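Local coordinates for protein beta-fructofuranosidase, insoluble isoenzyme CWINV1 (Arabidopsis thaliana, PDB 2OXB) that hydrolyses terminal non-reducing beta-D-fructofuranoside residues in the plant cell wall, acting on sucrose and 1-kestose and less readily on neokestose and levan, at residues E370-V375 / D522-N527; V425-F430 / L473-L478. The protein carries 1 engineered substitution. All coordinates share one frame; numbering follows the deposited sequence.

Interaction 1. Residues E370-V375 / D522-N527; sequences EVLFKV and DVLNLN
V371 and L526 form a non-hydrogen-bonded antiparallel pair, and on the same face F373 pairs in this way with V523, so that these four buried side chains make the close-packed side of the contact. V371 touches both L526 and V523: its CG2 lies 3.4 Å from L526 CD1, while CG1, anti to the backbone N (chi1 -161°), meets V523 CG1 at 4.0 Å and also sits over the centre of the F373 ring. The ring in turn stacks edge-to-face on F409 of the facing sheet. Between the two pairs, L524 turns the corner of an irregular strand, yet its N still donates to L372 O at 3.1 Å. At one end K374 N donates to D522 O (2.9 Å) and D522 N donates back to K374 O; at the other, N527 N donates to E370 O.

The other face is looser and more solvent-exposed. L372 CD2 and L524 CD2 barely touch at 4.3 Å, and K374 runs alongside D522 to a long salt bridge, NZ to OD2 3.7 Å. N525 ND2 is hydrogen-bonded to N345 OD1. Backbone bonds and the apolar face therefore hold the strands together, with the surface charge pair probably adding little.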
loop_
_atom_site.group_PDB
_atom_site.type_symbol
_atom_site.label_atom_id
_atom_site.label_comp_id
_atom_site.label_asym_id
_atom_site.label_seq_id
_atom_site.Cartn_x
_atom_site.Cartn_y
_atom_site.Cartn_z
ATOM N N GLU A 370 12.245 4.535 14.998
ATOM C CA GLU A 370 12.154 3.122 15.327
ATOM C C GLU A 370 12.317 2.938 16.845
ATOM O O GLU A 370 13.342 3.301 17.420
ATOM C CB GLU A 370 13.221 2.353 14.532
ATOM C CG GLU A 370 13.030 0.852 14.507
ATOM C CD GLU A 370 13.929 0.157 13.497
ATOM O OE1 GLU A 370 13.990 0.624 12.336
ATOM O OE2 GLU A 370 14.570 -0.865 13.851
ATOM N N VAL A 371 11.289 2.393 17.490
ATOM C CA VAL A 371 11.299 2.188 18.942
ATOM C C VAL A 371 11.003 0.737 19.313
ATOM O O VAL A 371 10.423 -0.022 18.532
ATOM C CB VAL A 371 10.219 3.069 19.647
ATOM C CG1 VAL A 371 10.533 3.212 21.124
ATOM C CG2 VAL A 371 10.121 4.425 18.975
ATOM N N LEU A 372 11.402 0.360 20.518
ATOM C CA LEU A 372 11.157 -0.981 21.023
ATOM C C LEU A 372 10.670 -0.789 22.454
ATOM O O LEU A 372 11.468 -0.662 23.379
ATOM C CB LEU A 372 12.446 -1.811 20.980
ATOM C CG LEU A 372 12.479 -3.030 20.035
ATOM C CD1 LEU A 372 12.326 -2.598 18.584
ATOM C CD2 LEU A 372 13.797 -3.786 20.223
ATOM N N PHE A 373 9.353 -0.739 22.622
ATOM C CA PHE A 373 8.758 -0.535 23.935
ATOM C C PHE A 373 8.709 -1.822 24.749
ATOM O O PHE A 373 8.476 -2.906 24.208
ATOM C CB PHE A 373 7.341 0.023 23.803
ATOM C CG PHE A 373 7.271 1.403 23.208
ATOM C CD1 PHE A 373 7.670 2.513 23.936
ATOM C CD2 PHE A 373 6.752 1.595 21.926
ATOM C CE1 PHE A 373 7.545 3.797 23.399
ATOM C CE2 PHE A 373 6.622 2.867 21.381
ATOM C CZ PHE A 373 7.017 3.967 22.116
ATOM N N LYS A 374 8.926 -1.689 26.055
ATOM C CA LYS A 374 8.909 -2.816 26.982
ATOM C C LYS A 374 7.832 -2.559 28.016
ATOM O O LYS A 374 7.818 -1.515 28.659
ATOM C CB LYS A 374 10.274 -2.957 27.664
ATOM C CG LYS A 374 10.284 -3.792 28.940
ATOM C CD LYS A 374 11.682 -3.796 29.589
ATOM C CE LYS A 374 11.663 -4.349 31.026
ATOM N NZ LYS A 374 10.866 -3.489 31.965
ATOM N N VAL A 375 6.923 -3.513 28.161
ATOM C CA VAL A 375 5.832 -3.381 29.111
ATOM C C VAL A 375 5.969 -4.379 30.257
ATOM O O VAL A 375 5.955 -5.595 30.040
ATOM C CB VAL A 375 4.463 -3.614 28.420
ATOM C CG1 VAL A 375 3.342 -3.646 29.454
ATOM C CG2 VAL A 375 4.208 -2.533 27.402
ATOM N N ASP A 522 8.656 1.307 29.572
ATOM C CA ASP A 522 10.084 1.580 29.347
ATOM C C ASP A 522 10.523 1.552 27.875
ATOM O O ASP A 522 9.971 0.819 27.047
ATOM C CB ASP A 522 10.950 0.594 30.148
ATOM C CG ASP A 522 11.092 0.990 31.614
ATOM O OD1 ASP A 522 11.460 2.152 31.897
ATOM O OD2 ASP A 522 10.856 0.136 32.490
ATOM N N VAL A 523 11.522 2.370 27.558
ATOM C CA VAL A 523 12.071 2.439 26.207
ATOM C C VAL A 523 13.331 1.582 26.214
ATOM O O VAL A 523 14.373 2.000 26.698
ATOM C CB VAL A 523 12.430 3.905 25.815
ATOM C CG1 VAL A 523 12.812 3.981 24.339
ATOM C CG2 VAL A 523 11.233 4.815 26.081
ATOM N N LEU A 524 13.220 0.370 25.696
ATOM C CA LEU A 524 14.348 -0.541 25.664
ATOM C C LEU A 524 15.423 -0.009 24.730
ATOM O O LEU A 524 16.614 -0.249 24.923
ATOM C CB LEU A 524 13.888 -1.906 25.176
ATOM C CG LEU A 524 14.892 -3.036 25.335
ATOM C CD1 LEU A 524 14.982 -3.441 26.793
ATOM C CD2 LEU A 524 14.449 -4.205 24.477
ATOM N N ASN A 525 14.982 0.725 23.717
ATOM C CA ASN A 525 15.871 1.287 22.715
ATOM C C ASN A 525 15.054 2.158 21.760
ATOM O O ASN A 525 13.831 2.028 21.678
ATOM C CB ASN A 525 16.533 0.149 21.940
ATOM C CG ASN A 525 17.660 0.623 21.068
ATOM O OD1 ASN A 525 18.229 -0.150 20.303
ATOM N ND2 ASN A 525 18.001 1.901 21.184
ATOM N N LEU A 526 15.732 3.051 21.042
ATOM C CA LEU A 526 15.073 3.936 20.072
ATOM C C LEU A 526 16.115 4.616 19.187
ATOM O O LEU A 526 17.016 5.298 19.677
ATOM C CB LEU A 526 14.202 4.994 20.789
ATOM C CG LEU A 526 13.744 6.277 20.068
ATOM C CD1 LEU A 526 13.101 5.948 18.738
ATOM C CD2 LEU A 526 12.763 7.039 20.952
ATOM N N ASN A 527 15.992 4.410 17.881
ATOM C CA ASN A 527 16.915 5.003 16.931
ATOM C C ASN A 527 16.191 5.853 15.890
ATOM O O ASN A 527 15.286 5.397 15.188
ATOM C CB ASN A 527 17.759 3.921 16.230
ATOM C CG ASN A 527 18.736 3.222 17.170
ATOM O OD1 ASN A 527 19.663 2.543 16.726
ATOM N ND2 ASN A 527 18.528 3.381 18.470
#

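Interaction 2. Residues V425-F430 / L473-L478; sequences VYFRIF and LSLRAL
The strand segments V425-F430 and L473-L478 run nearly antiparallel, at 163°, with axes 9.0 Å apart at closest approach, a spacing that belongs to stacked sheets rather than to neighbouring strands. They lie in the two facing layers of the beta-sandwich that forms the C-terminal part of family 32 glycoside hydrolases, and mainly side chains fill the gap between them. The contact is buried and almost wholly apolar.

F427 is the central piece. Its CG stands anti to the carbonyl carbon (chi1 -72°), which sends the ring across to the opposite strand, where it slides between L473 and L475. Near its base the ring meets L473, with CD2 3.8 Å from L473 CD1. Further out, CE2 lies 3.5 Å from L475 CB, and CD2 of the same leucine also touches CE2. Both leucines meet the ring obliquely, and each runs past it in the opposite direction. In place of this phenylalanine, an alanine is likely to leave L473 and L475 without their common partner and to open a gap between the sheets.

Beside the phenylalanine, L475 extends with CG anti to the backbone N (chi1 174°), which carries its CD1 over to V425 CG1 at 4.0 Å; the two side chains cross at a slant. On its own sheet F427 also packs against M443, and its backbone is hydrogen-bonded to F409. The polar side chains of the second strand turn to the other face of their sheet: S474 OG is hydrogen-bonded to K490 NZ, and R476 forms a salt bridge with D368 and a cation-pi contact with W330. S474 still takes part through its backbone, its carbonyl O lying near the plane of the F427 ring, at the edge that carries CZ.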
loop_
_atom_site.group_PDB
_atom_site.type_symbol
_atom_site.label_atom_id
_atom_site.label_comp_id
_atom_site.label_asym_id
_atom_site.label_seq_id
_atom_site.Cartn_x
_atom_site.Cartn_y
_atom_site.Cartn_z
ATOM N N VAL A 425 1.126 8.394 16.742
ATOM C CA VAL A 425 0.908 6.979 16.519
ATOM C C VAL A 425 1.359 6.317 17.819
ATOM O O VAL A 425 2.437 6.620 18.342
ATOM C CB VAL A 425 1.760 6.473 15.360
ATOM C CG1 VAL A 425 1.648 4.969 15.247
ATOM C CG2 VAL A 425 1.318 7.155 14.071
ATOM N N TYR A 426 0.539 5.422 18.351
ATOM C CA TYR A 426 0.891 4.780 19.599
ATOM C C TYR A 426 0.223 3.430 19.758
ATOM O O TYR A 426 -0.444 2.942 18.845
ATOM C CB TYR A 426 0.496 5.700 20.748
ATOM C CG TYR A 426 -0.957 6.099 20.716
ATOM C CD1 TYR A 426 -1.952 5.184 21.038
ATOM C CD2 TYR A 426 -1.340 7.383 20.344
ATOM C CE1 TYR A 426 -3.294 5.532 20.997
ATOM C CE2 TYR A 426 -2.688 7.748 20.292
ATOM C CZ TYR A 426 -3.660 6.814 20.621
ATOM O OH TYR A 426 -4.992 7.156 20.577
ATOM N N PHE A 427 0.414 2.847 20.937
ATOM C CA PHE A 427 -0.132 1.543 21.300
ATOM C C PHE A 427 -1.002 1.622 22.547
ATOM O O PHE A 427 -0.879 2.555 23.343
ATOM C CB PHE A 427 0.993 0.561 21.608
ATOM C CG PHE A 427 1.757 0.112 20.406
ATOM C CD1 PHE A 427 1.134 -0.658 19.425
ATOM C CD2 PHE A 427 3.106 0.430 20.262
ATOM C CE1 PHE A 427 1.839 -1.108 18.320
ATOM C CE2 PHE A 427 3.827 -0.018 19.155
ATOM C CZ PHE A 427 3.190 -0.789 18.183
ATOM N N ARG A 428 -1.874 0.623 22.699
ATOM C CA ARG A 428 -2.767 0.462 23.852
ATOM C C ARG A 428 -2.956 -1.043 24.037
ATOM O O ARG A 428 -3.396 -1.728 23.121
ATOM C CB ARG A 428 -4.116 1.100 23.589
ATOM C CG ARG A 428 -4.169 2.579 23.784
ATOM C CD ARG A 428 -5.270 3.109 22.913
ATOM N NE ARG A 428 -5.606 4.491 23.197
ATOM C CZ ARG A 428 -6.513 4.855 24.083
ATOM N NH1 ARG A 428 -7.169 3.934 24.769
ATOM N NH2 ARG A 428 -6.771 6.137 24.265
ATOM N N ILE A 429 -2.608 -1.557 25.213
ATOM C CA ILE A 429 -2.734 -2.990 25.486
ATOM C C ILE A 429 -3.900 -3.296 26.425
ATOM O O ILE A 429 -4.065 -2.673 27.470
ATOM C CB ILE A 429 -1.449 -3.586 26.153
ATOM C CG1 ILE A 429 -0.199 -3.288 25.318
ATOM C CG2 ILE A 429 -1.625 -5.086 26.363
ATOM C CD1 ILE A 429 -0.195 -3.879 23.932
ATOM N N PHE A 430 -4.693 -4.282 26.043
ATOM C CA PHE A 430 -5.813 -4.708 26.848
ATOM C C PHE A 430 -5.812 -6.227 26.849
ATOM O O PHE A 430 -5.065 -6.856 26.091
ATOM C CB PHE A 430 -7.121 -4.182 26.263
ATOM C CG PHE A 430 -7.214 -2.684 26.246
ATOM C CD1 PHE A 430 -7.139 -1.960 27.433
ATOM C CD2 PHE A 430 -7.368 -1.997 25.046
ATOM C CE1 PHE A 430 -7.215 -0.575 27.428
ATOM C CE2 PHE A 430 -7.446 -0.613 25.029
ATOM C CZ PHE A 430 -7.369 0.104 26.223
ATOM N N LEU A 473 7.398 -4.291 22.254
ATOM C CA LEU A 473 6.634 -3.917 21.077
ATOM C C LEU A 473 7.401 -2.956 20.183
ATOM O O LEU A 473 7.884 -1.912 20.628
ATOM C CB LEU A 473 5.296 -3.288 21.467
ATOM C CG LEU A 473 5.023 -3.051 22.949
ATOM C CD1 LEU A 473 3.926 -2.016 23.058
ATOM C CD2 LEU A 473 4.643 -4.350 23.655
ATOM N N SER A 474 7.503 -3.333 18.913
ATOM C CA SER A 474 8.187 -2.536 17.906
ATOM C C SER A 474 7.209 -1.545 17.290
ATOM O O SER A 474 5.987 -1.702 17.410
ATOM C CB SER A 474 8.757 -3.429 16.792
ATOM O OG SER A 474 9.819 -4.241 17.252
ATOM N N LEU A 475 7.768 -0.533 16.629
ATOM C CA LEU A 475 7.005 0.510 15.954
ATOM C C LEU A 475 7.991 1.376 15.183
ATOM O O LEU A 475 8.856 2.023 15.767
ATOM C CB LEU A 475 6.241 1.369 16.966
ATOM C CG LEU A 475 5.510 2.593 16.398
ATOM C CD1 LEU A 475 4.526 2.167 15.328
ATOM C CD2 LEU A 475 4.803 3.318 17.514
ATOM N N ARG A 476 7.872 1.374 13.867
ATOM C CA ARG A 476 8.769 2.159 13.054
ATOM C C ARG A 476 7.987 3.309 12.472
ATOM O O ARG A 476 6.772 3.241 12.368
ATOM C CB ARG A 476 9.351 1.294 11.948
ATOM C CG ARG A 476 10.335 2.007 11.082
ATOM C CD ARG A 476 11.003 1.021 10.174
ATOM N NE ARG A 476 11.619 1.687 9.047
ATOM C CZ ARG A 476 12.117 1.051 8.003
ATOM N NH1 ARG A 476 12.075 -0.273 7.945
ATOM N NH2 ARG A 476 12.640 1.749 7.006
ATOM N N ALA A 477 8.683 4.370 12.098
ATOM C CA ALA A 477 8.008 5.517 11.534
ATOM C C ALA A 477 8.832 6.201 10.461
ATOM O O ALA A 477 9.863 6.788 10.751
ATOM C CB ALA A 477 7.690 6.503 12.635
ATOM N N LEU A 478 8.392 6.101 9.215
ATOM C CA LEU A 478 9.081 6.783 8.139
ATOM C C LEU A 478 8.562 8.199 8.277
ATOM O O LEU A 478 7.349 8.398 8.407
ATOM C CB LEU A 478 8.642 6.253 6.785
ATOM C CG LEU A 478 9.207 4.954 6.225
ATOM C CD1 LEU A 478 10.713 5.091 6.054
ATOM C CD2 LEU A 478 8.850 3.805 7.140
#

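How the interactions relate
The two contacts are centred about 10 Å apart in the C-terminal beta-sandwich and are nested along the chain: 370-375 comes first, then 425-430 and 473-478, and finally 522-527. Interaction 1 joins neighbouring strands within one sheet, whereas interaction 2 bridges that sheet to the facing one. They meet at strands 367-374 and 473-480, which are adjacent in the six-stranded sheet; F373 O to L473 N (2.6 Å) and V371 N to L475 O (3.0 Å) are probable hydrogen bonds between them. Three strands adjacent in this sheet, 521-530, 367-374 and 473-480, thus present V523, L526, V371, F373, L473 and L475 to a common core, away from the annotated sites.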